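Triacylglycerol lipase (Clostridium botulinum, PDB 5AH1) hydrolyses ester bonds, probably those of triacylglycerols, and acts on synthetic polyesters, as a zinc-binding lipase of the alpha/beta-hydrolase fold. Local coordinates at residues S228-G233 with G385-I390; K261-I266 with S283-I288; S330-A335 with I390-P395. One frame throughout, in Å; residues are numbered along the deposited sequence.

Contact 1: residues S228-G233 with G385-I390; sequences STPNDG and GVVNCI
Ser-228 meets Val-387 through its carbonyl: the O atom of Ser-228 lies 3.7 Å from Val-387 CG2, a carbonyl buried here with no hydrogen-bond partner in the model. The hydroxyl of Ser-228 is turned to another task, bonding Thr-333 OG1 of contact 3. Thr-229 adds little here, its carbonyl O resting 4.0 Å from Val-387 CG1, while its side chain points away from 385-390 and its OG1 bonds the carbonyl O of Ser-182.

Val-387 carries the contact, and Pro-230 offers it the closest carbon neighbours. The CA of Pro-230 sits 3.7 Å from Val-387 CG1 and its ring carbon CB 3.9 Å from the same methyl, the two side chains crossing at about a right angle. The valine fork divides its contacts: CG1, anti to the backbone N (chi1 -179°), lies against Pro-230, and CG2 against Ser-228 O. A short beta-branched residue suits the place, its two methyls packing against the proline and the backbone carbonyls around it while making no hydrogen bonds. Pro-230 is the centre of an inverse gamma turn and also begins a type I beta turn that ends at Gly-233, closed by Gly-233 N donating to Pro-230 O at 3.0 Å. These turns lead the chain from strand 221-227 of the central parallel sheet toward helix 235-239, at the C-terminal ends of the strands, where alpha/beta-hydrolases carry their functional loops. The side chain of Pro-230 also touches Gln-186 on helix 183-197, which follows a probable nucleophile elbow.

Asp-232 reaches 385-390 mainly through a shared cation: Lys-396 NZ forms a salt bridge with Asp-232 OD2 and a hydrogen bond with Ile-390 O. At Gly-233 phi is positive (83°), a backbone shape natural to glycine, and its carbonyl O bonds Ser-391 OG just beyond Ile-390.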
loop_
_atom_site.group_PDB
_atom_site.type_symbol
_atom_site.label_atom_id
_atom_site.label_comp_id
_atom_site.label_asym_id
_atom_site.label_seq_id
_atom_site.Cartn_x
_atom_site.Cartn_y
_atom_site.Cartn_z
ATOM N N SER A 228 -2.791 4.835 -5.186
ATOM C CA SER A 228 -3.932 3.917 -5.098
ATOM C C SER A 228 -4.244 3.513 -3.657
ATOM O O SER A 228 -4.703 2.398 -3.383
ATOM C CB SER A 228 -3.679 2.652 -5.921
ATOM O OG SER A 228 -3.161 2.944 -7.210
ATOM N N THR A 229 -3.998 4.422 -2.729
ATOM C CA THR A 229 -4.059 4.082 -1.312
ATOM C C THR A 229 -5.456 4.315 -0.720
ATOM O O THR A 229 -6.066 5.358 -0.968
ATOM C CB THR A 229 -3.024 4.900 -0.522
ATOM O OG1 THR A 229 -1.723 4.475 -0.920
ATOM C CG2 THR A 229 -3.160 4.740 1.001
ATOM N N PRO A 230 -5.950 3.352 0.074
ATOM C CA PRO A 230 -7.210 3.555 0.803
ATOM C C PRO A 230 -7.006 4.464 2.016
ATOM O O PRO A 230 -7.046 4.034 3.162
ATOM C CB PRO A 230 -7.591 2.144 1.222
ATOM C CG PRO A 230 -6.268 1.459 1.423
ATOM C CD PRO A 230 -5.375 2.017 0.335
ATOM N N ASN A 231 -6.743 5.740 1.763
ATOM C CA ASN A 231 -6.505 6.659 2.862
ATOM C C ASN A 231 -7.742 6.843 3.756
ATOM O O ASN A 231 -7.606 7.141 4.948
ATOM C CB ASN A 231 -5.992 8.005 2.351
ATOM C CG ASN A 231 -4.509 7.980 1.974
ATOM O OD1 ASN A 231 -3.666 7.608 2.784
ATOM N ND2 ASN A 231 -4.191 8.411 0.756
ATOM N N ASP A 232 -8.923 6.636 3.174
ATOM C CA ASP A 232 -10.180 6.552 3.916
ATOM C C ASP A 232 -10.782 5.143 3.870
ATOM O O ASP A 232 -11.971 4.977 4.083
ATOM C CB ASP A 232 -11.200 7.566 3.385
ATOM C CG ASP A 232 -10.853 8.991 3.739
ATOM O OD1 ASP A 232 -10.285 9.235 4.827
ATOM O OD2 ASP A 232 -11.195 9.880 2.925
ATOM N N GLY A 233 -9.956 4.129 3.646
ATOM C CA GLY A 233 -10.436 2.760 3.554
ATOM C C GLY A 233 -10.966 2.423 2.170
ATOM O O GLY A 233 -10.973 3.248 1.250
ATOM N N GLY A 385 -11.005 -0.936 -9.076
ATOM C CA GLY A 385 -11.118 -2.374 -8.902
ATOM C C GLY A 385 -10.912 -2.829 -7.466
ATOM O O GLY A 385 -11.365 -3.916 -7.081
ATOM N N VAL A 386 -10.225 -2.014 -6.662
ATOM C CA VAL A 386 -9.871 -2.382 -5.288
ATOM C C VAL A 386 -10.188 -1.279 -4.277
ATOM O O VAL A 386 -10.662 -1.583 -3.182
ATOM C CB VAL A 386 -8.388 -2.840 -5.190
ATOM C CG1 VAL A 386 -8.030 -3.244 -3.784
ATOM C CG2 VAL A 386 -8.127 -3.990 -6.135
ATOM N N VAL A 387 -9.948 -0.028 -4.658
ATOM C CA VAL A 387 -10.111 1.105 -3.753
ATOM C C VAL A 387 -10.967 2.195 -4.384
ATOM O O VAL A 387 -10.743 2.598 -5.517
ATOM C CB VAL A 387 -8.739 1.704 -3.337
ATOM C CG1 VAL A 387 -8.910 2.863 -2.388
ATOM C CG2 VAL A 387 -7.863 0.628 -2.696
ATOM N N ASN A 388 -11.930 2.700 -3.614
ATOM C CA ASN A 388 -12.758 3.817 -4.066
ATOM C C ASN A 388 -11.887 5.034 -4.375
ATOM O O ASN A 388 -11.009 5.368 -3.590
ATOM C CB ASN A 388 -13.773 4.193 -2.989
ATOM C CG ASN A 388 -14.403 2.979 -2.326
ATOM O OD1 ASN A 388 -13.765 2.328 -1.506
ATOM N ND2 ASN A 388 -15.644 2.659 -2.691
ATOM N N CYS A 389 -12.153 5.720 -5.483
ATOM C CA CYS A 389 -11.352 6.870 -5.868
ATOM C C CYS A 389 -11.358 7.967 -4.828
ATOM O O CYS A 389 -10.324 8.583 -4.570
ATOM C CB CYS A 389 -11.807 7.423 -7.220
ATOM S SG CYS A 389 -11.654 6.276 -8.584
ATOM N N ILE A 390 -12.514 8.202 -4.215
ATOM C CA ILE A 390 -12.652 9.292 -3.259
ATOM C C ILE A 390 -11.691 9.128 -2.079
ATOM O O ILE A 390 -11.288 10.103 -1.461
ATOM C CB ILE A 390 -14.132 9.387 -2.739
ATOM C CG1 ILE A 390 -14.348 10.658 -1.919
ATOM C CG2 ILE A 390 -14.521 8.162 -1.930
ATOM C CD1 ILE A 390 -15.780 10.876 -1.495
#

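Contact 2: residues K261-I266 with S283-I288; sequences KLFSSI and SQRDYI
Gln-284, the first residue of helix 284-292, leans its aliphatic part on the backbone of 261-266: its CB lies 3.5 Å from Phe-263 O and its CG 3.3 Å from Ser-264 O. It directly follows the N-cap Ser-283, whose OG accepts from Asp-286 N at 3.0 Å with a nearly straight approach (160°); a serine suits the cap because its short side chain can turn forward to take an amide of the first turn, which has no helical carbonyl before it.

The glutamine chain leaves with CG anti to the backbone N and then bends at chi2 (80°), which lays its amide beside Ser-265 instead of carrying it onward. That end is held by neighbours in the connecting loop, OE1 by Lys-278 NZ and NE2 by Tyr-267 O, so a two-sided amide ties the intervening chain to the helix start. The contact is thus local packing on the periphery of the alpha/beta-hydrolase fold, between the loop following helix 242-257 and the first turn of the next helix.

At Arg-285 the meeting has two parts. Its CA and CB each lie 3.9 Å from Phe-263 CD1, the ring approached obliquely by the base of the arginine; in the conformer given, the guanidinium leads away and NE pairs with Glu-289. A water also joins the two backbones: it accepts from Arg-285 N at 3.0 Å and donates to Phe-263 O at 2.7 Å. Farther along, Ile-288 points toward 261-266 and packs on Phe-250 and Tyr-267, apolar company befitting its buried place.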
loop_
_atom_site.group_PDB
_atom_site.type_symbol
_atom_site.label_atom_id
_atom_site.label_comp_id
_atom_site.label_asym_id
_atom_site.label_seq_id
_atom_site.Cartn_x
_atom_site.Cartn_y
_atom_site.Cartn_z
ATOM N N LYS A 261 1.208 -23.278 -9.009
ATOM C CA LYS A 261 2.294 -22.645 -8.279
ATOM C C LYS A 261 1.774 -21.821 -7.100
ATOM O O LYS A 261 2.528 -21.517 -6.184
ATOM C CB LYS A 261 3.144 -21.797 -9.217
ATOM C CG LYS A 261 3.956 -22.642 -10.200
ATOM C CD LYS A 261 4.835 -21.787 -11.083
ATOM C CE LYS A 261 5.668 -22.625 -12.040
ATOM N NZ LYS A 261 6.382 -21.743 -13.013
ATOM N N LEU A 262 0.483 -21.496 -7.108
ATOM C CA LEU A 262 -0.146 -20.808 -5.978
ATOM C C LEU A 262 0.023 -21.618 -4.696
ATOM O O LEU A 262 0.113 -21.063 -3.609
ATOM C CB LEU A 262 -1.637 -20.584 -6.244
ATOM C CG LEU A 262 -2.442 -19.891 -5.137
ATOM C CD1 LEU A 262 -1.938 -18.478 -4.878
ATOM C CD2 LEU A 262 -3.926 -19.881 -5.500
ATOM N N PHE A 263 0.071 -22.935 -4.827
ATOM C CA PHE A 263 0.240 -23.797 -3.669
ATOM C C PHE A 263 1.640 -24.382 -3.574
ATOM O O PHE A 263 1.841 -25.487 -3.058
ATOM C CB PHE A 263 -0.826 -24.880 -3.682
ATOM C CG PHE A 263 -2.215 -24.331 -3.563
ATOM C CD1 PHE A 263 -2.663 -23.811 -2.363
ATOM C CD2 PHE A 263 -3.059 -24.291 -4.657
ATOM C CE1 PHE A 263 -3.927 -23.288 -2.252
ATOM C CE2 PHE A 263 -4.327 -23.769 -4.545
ATOM C CZ PHE A 263 -4.758 -23.267 -3.343
ATOM N N SER A 264 2.615 -23.621 -4.058
ATOM C CA SER A 264 4.021 -23.962 -3.864
ATOM C C SER A 264 4.639 -22.968 -2.898
ATOM O O SER A 264 4.097 -21.885 -2.667
ATOM C CB SER A 264 4.780 -23.977 -5.188
ATOM O OG SER A 264 4.930 -22.676 -5.701
ATOM N N SER A 265 5.777 -23.340 -2.326
ATOM C CA SER A 265 6.409 -22.543 -1.279
ATOM C C SER A 265 7.210 -21.397 -1.865
ATOM O O SER A 265 8.434 -21.407 -1.834
ATOM C CB SER A 265 7.317 -23.421 -0.418
ATOM O OG SER A 265 6.577 -24.483 0.128
ATOM N N ILE A 266 6.509 -20.400 -2.392
ATOM C CA ILE A 266 7.159 -19.264 -3.033
ATOM C C ILE A 266 6.657 -17.941 -2.450
ATOM O O ILE A 266 6.923 -16.877 -3.003
ATOM C CB ILE A 266 7.000 -19.320 -4.574
ATOM C CG1 ILE A 266 5.532 -19.195 -4.996
ATOM C CG2 ILE A 266 7.629 -20.601 -5.104
ATOM C CD1 ILE A 266 5.320 -19.153 -6.516
ATOM N N SER A 283 2.800 -28.580 4.237
ATOM C CA SER A 283 2.768 -28.126 2.851
ATOM C C SER A 283 2.252 -26.701 2.753
ATOM O O SER A 283 1.561 -26.223 3.651
ATOM C CB SER A 283 1.860 -29.028 2.028
ATOM O OG SER A 283 0.518 -28.878 2.443
ATOM N N GLN A 284 2.552 -26.032 1.642
ATOM C CA GLN A 284 2.017 -24.697 1.420
ATOM C C GLN A 284 0.491 -24.719 1.432
ATOM O O GLN A 284 -0.132 -23.829 2.004
ATOM C CB GLN A 284 2.546 -24.095 0.113
ATOM C CG GLN A 284 2.171 -22.631 -0.114
ATOM C CD GLN A 284 3.044 -21.654 0.661
ATOM O OE1 GLN A 284 3.872 -22.049 1.477
ATOM N NE2 GLN A 284 2.870 -20.375 0.396
ATOM N N ARG A 285 -0.118 -25.726 0.816
ATOM C CA ARG A 285 -1.574 -25.790 0.784
ATOM C C ARG A 285 -2.166 -25.911 2.187
ATOM O O ARG A 285 -3.164 -25.268 2.497
ATOM C CB ARG A 285 -2.042 -26.954 -0.087
ATOM C CG ARG A 285 -3.556 -27.117 -0.136
ATOM C CD ARG A 285 -4.036 -28.141 0.891
ATOM N NE ARG A 285 -5.477 -28.074 1.109
ATOM C CZ ARG A 285 -6.383 -28.722 0.385
ATOM N NH1 ARG A 285 -6.011 -29.499 -0.629
ATOM N NH2 ARG A 285 -7.669 -28.590 0.676
ATOM N N ASP A 286 -1.578 -26.753 3.031
ATOM C CA ASP A 286 -2.105 -26.930 4.377
ATOM C C ASP A 286 -1.914 -25.659 5.208
ATOM O O ASP A 286 -2.783 -25.280 5.998
ATOM C CB ASP A 286 -1.463 -28.143 5.045
ATOM C CG ASP A 286 -2.039 -29.462 4.543
ATOM O OD1 ASP A 286 -3.073 -29.453 3.837
ATOM O OD2 ASP A 286 -1.478 -30.520 4.884
ATOM N N TYR A 287 -0.802 -24.973 4.978
ATOM C CA TYR A 287 -0.494 -23.717 5.665
ATOM C C TYR A 287 -1.504 -22.640 5.290
ATOM O O TYR A 287 -2.043 -21.965 6.165
ATOM C CB TYR A 287 0.932 -23.332 5.281
ATOM C CG TYR A 287 1.375 -21.898 5.491
ATOM C CD1 TYR A 287 1.367 -21.296 6.745
ATOM C CD2 TYR A 287 1.877 -21.159 4.431
ATOM C CE1 TYR A 287 1.811 -19.975 6.921
ATOM C CE2 TYR A 287 2.330 -19.854 4.594
ATOM C CZ TYR A 287 2.298 -19.258 5.838
ATOM O OH TYR A 287 2.757 -17.962 5.989
ATOM N N ILE A 288 -1.793 -22.511 3.999
ATOM C CA ILE A 288 -2.782 -21.537 3.545
ATOM C C ILE A 288 -4.179 -21.825 4.107
ATOM O O ILE A 288 -4.876 -20.913 4.566
ATOM C CB ILE A 288 -2.818 -21.460 1.991
ATOM C CG1 ILE A 288 -1.490 -20.915 1.438
ATOM C CG2 ILE A 288 -3.992 -20.612 1.513
ATOM C CD1 ILE A 288 -0.971 -19.646 2.061
HETATM O O HOH W 1 1.335 -27.365 -1.218
#

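Contact 3: residues S330-A335 with I390-P395; sequences SWTTQA and ISQDGP
The end of strand 327-331 and its continuation run beside the loop 390-395, whose first residues have helical backbone angles, with the CA atoms of Ser-330 and Asp-393 5.2 Å apart and those of Thr-332 and Gln-392 5.3 Å apart. Gln-392 extends beyond CG and sets its amide against the backbone of Thr-333: OE1 accepts from Thr-333 N at 2.8 Å, the donor tilted 26° from the plane of the side-chain carbonyl, and NE2 donates to Thr-333 O at 3.2 Å. Glutamine suits the place because one amide both accepts and donates. Thr-332 flanks its stem, OG1 3.4 Å from Gln-392 CB. At the other end, Ser-330 OG donates to Asp-393 O at 2.7 Å from above the carbonyl plane, while the carboxylate of Asp-393 turns away to Lys-396. Between the two bonded ends, a water donates to both Trp-331 O and Gln-392 O. Thr-333 OG1 bonds Asp-384 OD2. At Thr-333, then, a side-chain amide takes both backbone groups, as a neighbouring strand would: two bonds to one residue limit its rotation and meet the polar needs of a buried backbone.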
loop_
_atom_site.group_PDB
_atom_site.type_symbol
_atom_site.label_atom_id
_atom_site.label_comp_id
_atom_site.label_asym_id
_atom_site.label_seq_id
_atom_site.Cartn_x
_atom_site.Cartn_y
_atom_site.Cartn_z
ATOM N N SER A 330 -0.379 12.444 -3.182
ATOM C CA SER A 330 -1.317 11.346 -3.404
ATOM C C SER A 330 -1.661 11.212 -4.874
ATOM O O SER A 330 -1.891 12.208 -5.576
ATOM C CB SER A 330 -2.598 11.556 -2.610
ATOM O OG SER A 330 -3.160 12.804 -2.957
ATOM N N TRP A 331 -1.686 9.960 -5.321
ATOM C CA TRP A 331 -2.049 9.566 -6.670
ATOM C C TRP A 331 -3.256 8.642 -6.618
ATOM O O TRP A 331 -3.281 7.678 -5.838
ATOM C CB TRP A 331 -0.871 8.857 -7.326
ATOM C CG TRP A 331 0.325 9.737 -7.465
ATOM C CD1 TRP A 331 1.328 9.906 -6.564
ATOM C CD2 TRP A 331 0.623 10.600 -8.571
ATOM N NE1 TRP A 331 2.240 10.817 -7.044
ATOM C CE2 TRP A 331 1.836 11.253 -8.278
ATOM C CE3 TRP A 331 -0.024 10.883 -9.781
ATOM C CZ2 TRP A 331 2.426 12.166 -9.157
ATOM C CZ3 TRP A 331 0.551 11.782 -10.642
ATOM C CH2 TRP A 331 1.774 12.411 -10.338
ATOM N N THR A 332 -4.248 8.970 -7.446
ATOM C CA THR A 332 -5.526 8.272 -7.529
ATOM C C THR A 332 -5.613 7.550 -8.874
ATOM O O THR A 332 -5.383 8.166 -9.926
ATOM C CB THR A 332 -6.698 9.281 -7.430
ATOM O OG1 THR A 332 -6.658 9.936 -6.152
ATOM C CG2 THR A 332 -8.043 8.581 -7.608
ATOM N N THR A 333 -5.905 6.254 -8.823
ATOM C CA THR A 333 -6.188 5.462 -10.009
ATOM C C THR A 333 -7.689 5.260 -10.144
ATOM O O THR A 333 -8.397 5.124 -9.137
ATOM C CB THR A 333 -5.459 4.097 -9.951
ATOM O OG1 THR A 333 -5.423 3.613 -8.597
ATOM C CG2 THR A 333 -4.031 4.229 -10.444
ATOM N N GLN A 334 -8.165 5.208 -11.386
ATOM C CA GLN A 334 -9.577 4.961 -11.685
ATOM C C GLN A 334 -9.684 4.089 -12.925
ATOM O O GLN A 334 -8.961 4.320 -13.890
ATOM C CB GLN A 334 -10.317 6.276 -11.928
ATOM C CG GLN A 334 -11.764 6.054 -12.359
ATOM C CD GLN A 334 -12.551 7.324 -12.502
ATOM O OE1 GLN A 334 -12.086 8.416 -12.169
ATOM N NE2 GLN A 334 -13.772 7.186 -12.991
ATOM N N ALA A 335 -10.588 3.109 -12.898
ATOM C CA ALA A 335 -10.834 2.285 -14.077
ATOM C C ALA A 335 -12.315 1.903 -14.210
ATOM O O ALA A 335 -12.658 0.933 -14.883
ATOM C CB ALA A 335 -9.938 1.047 -14.104
ATOM N N ILE A 390 -12.514 8.202 -4.215
ATOM C CA ILE A 390 -12.652 9.292 -3.259
ATOM C C ILE A 390 -11.691 9.128 -2.079
ATOM O O ILE A 390 -11.288 10.103 -1.461
ATOM C CB ILE A 390 -14.132 9.387 -2.739
ATOM C CG1 ILE A 390 -14.348 10.658 -1.919
ATOM C CG2 ILE A 390 -14.521 8.162 -1.930
ATOM C CD1 ILE A 390 -15.780 10.876 -1.495
ATOM N N SER A 391 -11.344 7.879 -1.768
ATOM C CA SER A 391 -10.514 7.555 -0.618
ATOM C C SER A 391 -9.025 7.801 -0.862
ATOM O O SER A 391 -8.247 7.860 0.078
ATOM C CB SER A 391 -10.728 6.077 -0.308
ATOM O OG SER A 391 -9.980 5.661 0.810
ATOM N N GLN A 392 -8.632 7.994 -2.124
ATOM C CA GLN A 392 -7.227 7.909 -2.496
ATOM C C GLN A 392 -6.441 9.219 -2.363
ATOM O O GLN A 392 -5.211 9.185 -2.239
ATOM C CB GLN A 392 -7.104 7.350 -3.920
ATOM C CG GLN A 392 -7.592 5.922 -4.050
ATOM C CD GLN A 392 -7.423 5.392 -5.451
ATOM O OE1 GLN A 392 -6.418 5.671 -6.098
ATOM N NE2 GLN A 392 -8.413 4.665 -5.959
ATOM N N ASP A 393 -7.123 10.364 -2.370
ATOM C CA ASP A 393 -6.409 11.638 -2.391
ATOM C C ASP A 393 -5.799 12.032 -1.049
ATOM O O ASP A 393 -4.969 12.937 -0.999
ATOM C CB ASP A 393 -7.274 12.775 -2.974
ATOM C CG ASP A 393 -8.481 13.104 -2.134
ATOM O OD1 ASP A 393 -8.729 12.424 -1.126
ATOM O OD2 ASP A 393 -9.183 14.066 -2.515
ATOM N N GLY A 394 -6.184 11.339 0.020
ATOM C CA GLY A 394 -5.664 11.642 1.333
ATOM C C GLY A 394 -6.706 11.339 2.375
ATOM O O GLY A 394 -7.867 11.128 2.039
ATOM N N PRO A 395 -6.282 11.301 3.639
ATOM C CA PRO A 395 -7.215 11.001 4.726
ATOM C C PRO A 395 -8.157 12.184 4.960
ATOM O O PRO A 395 -7.691 13.327 5.031
ATOM C CB PRO A 395 -6.281 10.787 5.913
ATOM C CG PRO A 395 -5.092 11.677 5.596
ATOM C CD PRO A 395 -4.905 11.527 4.124
HETATM O O HOH W 2 -3.277 7.430 -3.021
#

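Contacts 1 and 3 lie in the buried interior, their centres 6 Å apart, and share Ile-390: the 385-395 loop packs first on the chain leaving strand 221-227 and then on the chain leaving strand 327-331, two neighbours in the parallel sheet. Hydroxyl bonds join them. Their chemistry nevertheless differs: contact 1 rests on a valine packed against a proline and backbone carbonyls, with no hydrogen bond across it, contact 3 on direct hydrogen bonds. Contact 2 stands apart, about 16 Å from contact 1 and 23 Å from contact 3 between nearest atoms. Being only partly buried, it joins segments close in sequence through aliphatic stems and a bridging water, with charged groups at its outer side.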